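Local coordinates for Vpx protein (Simian immunodeficiency virus, PDB 4Z8L), which binds zinc and, as in other Vpx proteins, probably loads the host restriction factor SAMHD1 onto a DCAF1-containing ubiquitin ligase for degradation, at residues T80-Q83 against Q84-C88. Sequence-based numbering, arbitrary orientation.
Sequences THMQ and QGCPC. With ZN (zinc ion), chain G.
The zinc site at the C-terminal end of helix 63-84 brings His81, in the last turn, up to Cys86, in the loop that follows. His81 NE2 binds the zinc ion at 2.1 Å, and His38 of the same chain supplies a second ligand, so the metal ties the end of this helix to the segment before helix 45-58. A chi1 of 177° sets the His81 imidazole opposite the backbone N and sends it outward from the last turn, toward the metal; Cys86 CB comes obliquely to the ring, 3.4 Å from His81 NE2. That CB lies nearer the zinc ion than Cys86 SG does, which makes the modelled orientation of the cysteine doubtful. Cys86 SG is 3.1 Å from the zinc ion, too long for a bond in this model, although Cys86 is a known zinc ligand of this protein. As modelled, the sulfur also meets the methyl end of Met82, with CE to Cys86 SG at 3.8 Å; the Met82 chain folds back at chi2 and chi3 to get there.

The helix terminates just here. Gln84 N still makes the regular bond to Thr80 O (2.9 Å), whereas Gly85 N divides itself weakly between His81 O at 2.8 Å and Met82 O at 3.2 Å. Gly85 then takes a positive phi of 92°, which breaks the helical path and carries the chain out toward Cys86 and the metal. One turn apart, Thr80 and Gln84 lie side by side, Thr80 CG2 against Gln84 OE1 at 3.4 Å, while Thr80 OG1 turns back to Lys76 O. Both side chains also pack on apolar side chains of another protein in the assembly.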
ATOM      1  N   THR B  80      -2.498  -1.861   2.739  1.00 26.79           N
ATOM      2  CA  THR B  80      -2.722  -3.303   2.747  1.00 25.03           C
ATOM      3  C   THR B  80      -4.098  -3.680   2.205  1.00 37.07           C
ATOM      4  O   THR B  80      -4.204  -4.489   1.288  1.00 33.02           O
ATOM      5  CB  THR B  80      -2.584  -3.882   4.164  1.00 23.95           C
ATOM      6  OG1 THR B  80      -1.244  -3.686   4.636  1.00 39.80           O
ATOM      7  CG2 THR B  80      -2.908  -5.368   4.166  1.00 14.95           C
ATOM      8  N   HIS B  81      -5.143  -3.092   2.779  1.00 29.58           N
ATOM      9  CA  HIS B  81      -6.519  -3.393   2.392  1.00 25.93           C
ATOM     10  C   HIS B  81      -6.822  -3.083   0.933  1.00 35.42           C
ATOM     11  O   HIS B  81      -7.429  -3.895   0.236  1.00 41.14           O
ATOM     12  CB  HIS B  81      -7.501  -2.628   3.276  1.00 41.91           C
ATOM     13  CG  HIS B  81      -8.935  -2.837   2.900  1.00 48.16           C
ATOM     14  ND1 HIS B  81      -9.576  -4.047   3.052  1.00 51.64           N
ATOM     15  CD2 HIS B  81      -9.850  -1.991   2.370  1.00 30.62           C
ATOM     16  CE1 HIS B  81     -10.826  -3.937   2.637  1.00 40.71           C
ATOM     17  NE2 HIS B  81     -11.018  -2.699   2.219  1.00 30.27           N
ATOM     18  N   MET B  82      -6.411  -1.907   0.472  1.00 31.56           N
ATOM     19  CA  MET B  82      -6.708  -1.509  -0.897  1.00 28.03           C
ATOM     20  C   MET B  82      -5.920  -2.353  -1.894  1.00 34.90           C
ATOM     21  O   MET B  82      -6.399  -2.627  -2.994  1.00 35.56           O
ATOM     22  CB  MET B  82      -6.416  -0.023  -1.106  1.00 22.53           C
ATOM     23  CG  MET B  82      -7.241   0.902  -0.223  1.00 38.87           C
ATOM     24  SD  MET B  82      -8.997   0.499  -0.180  1.00 37.58           S
ATOM     25  CE  MET B  82      -9.471   0.832  -1.870  1.00  9.79           C
ATOM     26  N   GLN B  83      -4.719  -2.775  -1.511  1.00 43.78           N
ATOM     27  CA  GLN B  83      -3.960  -3.687  -2.358  1.00 40.41           C
ATOM     28  C   GLN B  83      -4.589  -5.075  -2.336  1.00 34.09           C
ATOM     29  O   GLN B  83      -4.463  -5.843  -3.291  1.00 43.76           O
ATOM     30  CB  GLN B  83      -2.498  -3.755  -1.920  1.00 40.33           C
ATOM     31  CG  GLN B  83      -1.709  -2.498  -2.246  1.00 37.87           C
ATOM     32  CD  GLN B  83      -1.579  -2.267  -3.739  1.00 28.14           C
ATOM     33  OE1 GLN B  83      -2.412  -1.599  -4.350  1.00 21.19           O
ATOM     34  NE2 GLN B  83      -0.532  -2.823  -4.333  1.00 24.26           N
ATOM     35  N   GLN B  84      -5.267  -5.386  -1.235  1.00 28.81           N
ATOM     36  CA  GLN B  84      -5.976  -6.648  -1.087  1.00 23.26           C
ATOM     37  C   GLN B  84      -7.258  -6.621  -1.905  1.00 29.74           C
ATOM     38  O   GLN B  84      -7.759  -7.660  -2.337  1.00 36.19           O
ATOM     39  CB  GLN B  84      -6.297  -6.915   0.384  1.00 32.58           C
ATOM     40  CG  GLN B  84      -5.495  -8.038   1.015  1.00 52.20           C
ATOM     41  CD  GLN B  84      -5.720  -8.139   2.513  1.00 43.53           C
ATOM     42  OE1 GLN B  84      -5.709  -7.135   3.224  1.00 38.66           O
ATOM     43  NE2 GLN B  84      -5.925  -9.359   2.999  1.00 43.87           N
ATOM     44  N   GLY B  85      -7.783  -5.417  -2.119  1.00 44.29           N
ATOM     45  CA  GLY B  85      -8.983  -5.230  -2.911  1.00 40.39           C
ATOM     46  C   GLY B  85     -10.226  -5.238  -2.045  1.00 37.93           C
ATOM     47  O   GLY B  85     -10.289  -5.952  -1.045  1.00 39.90           O
ATOM     48  N   CYS B  86     -11.220  -4.449  -2.434  1.00 43.60           N
ATOM     49  CA  CYS B  86     -12.472  -4.383  -1.693  1.00 47.55           C
ATOM     50  C   CYS B  86     -13.644  -4.349  -2.662  1.00 51.87           C
ATOM     51  O   CYS B  86     -13.612  -3.621  -3.655  1.00 46.15           O
ATOM     52  CB  CYS B  86     -12.507  -3.162  -0.771  1.00 51.29           C
ATOM     53  SG  CYS B  86     -12.358  -1.568  -1.605  1.00 55.40           S
ATOM     54  N   PRO B  87     -14.691  -5.139  -2.373  1.00 64.19           N
ATOM     55  CA  PRO B  87     -15.872  -5.302  -3.232  1.00 53.31           C
ATOM     56  C   PRO B  87     -16.649  -4.003  -3.446  1.00 65.31           C
ATOM     57  O   PRO B  87     -17.648  -4.001  -4.166  1.00 73.66           O
ATOM     58  CB  PRO B  87     -16.728  -6.320  -2.466  1.00 67.03           C
ATOM     59  CG  PRO B  87     -15.788  -6.991  -1.520  1.00 63.63           C
ATOM     60  CD  PRO B  87     -14.790  -5.948  -1.148  1.00 66.32           C
ATOM     61  N   CYS B  88     -16.188  -2.917  -2.834  1.00 54.08           N
ATOM     62  CA  CYS B  88     -16.865  -1.632  -2.928  1.00 66.30           C
ATOM     63  C   CYS B  88     -15.856  -0.496  -3.050  1.00 71.61           C
ATOM     64  O   CYS B  88     -15.266  -0.290  -4.112  1.00 53.16           O
ATOM     65  CB  CYS B  88     -17.754  -1.408  -1.706  1.00 51.21           C
ATOM     66  SG  CYS B  88     -16.883  -1.608  -0.134  1.00 75.52           S
TER
HETATM   67 ZN    ZN G 201     -12.869  -2.044   1.416  1.00 68.86          ZN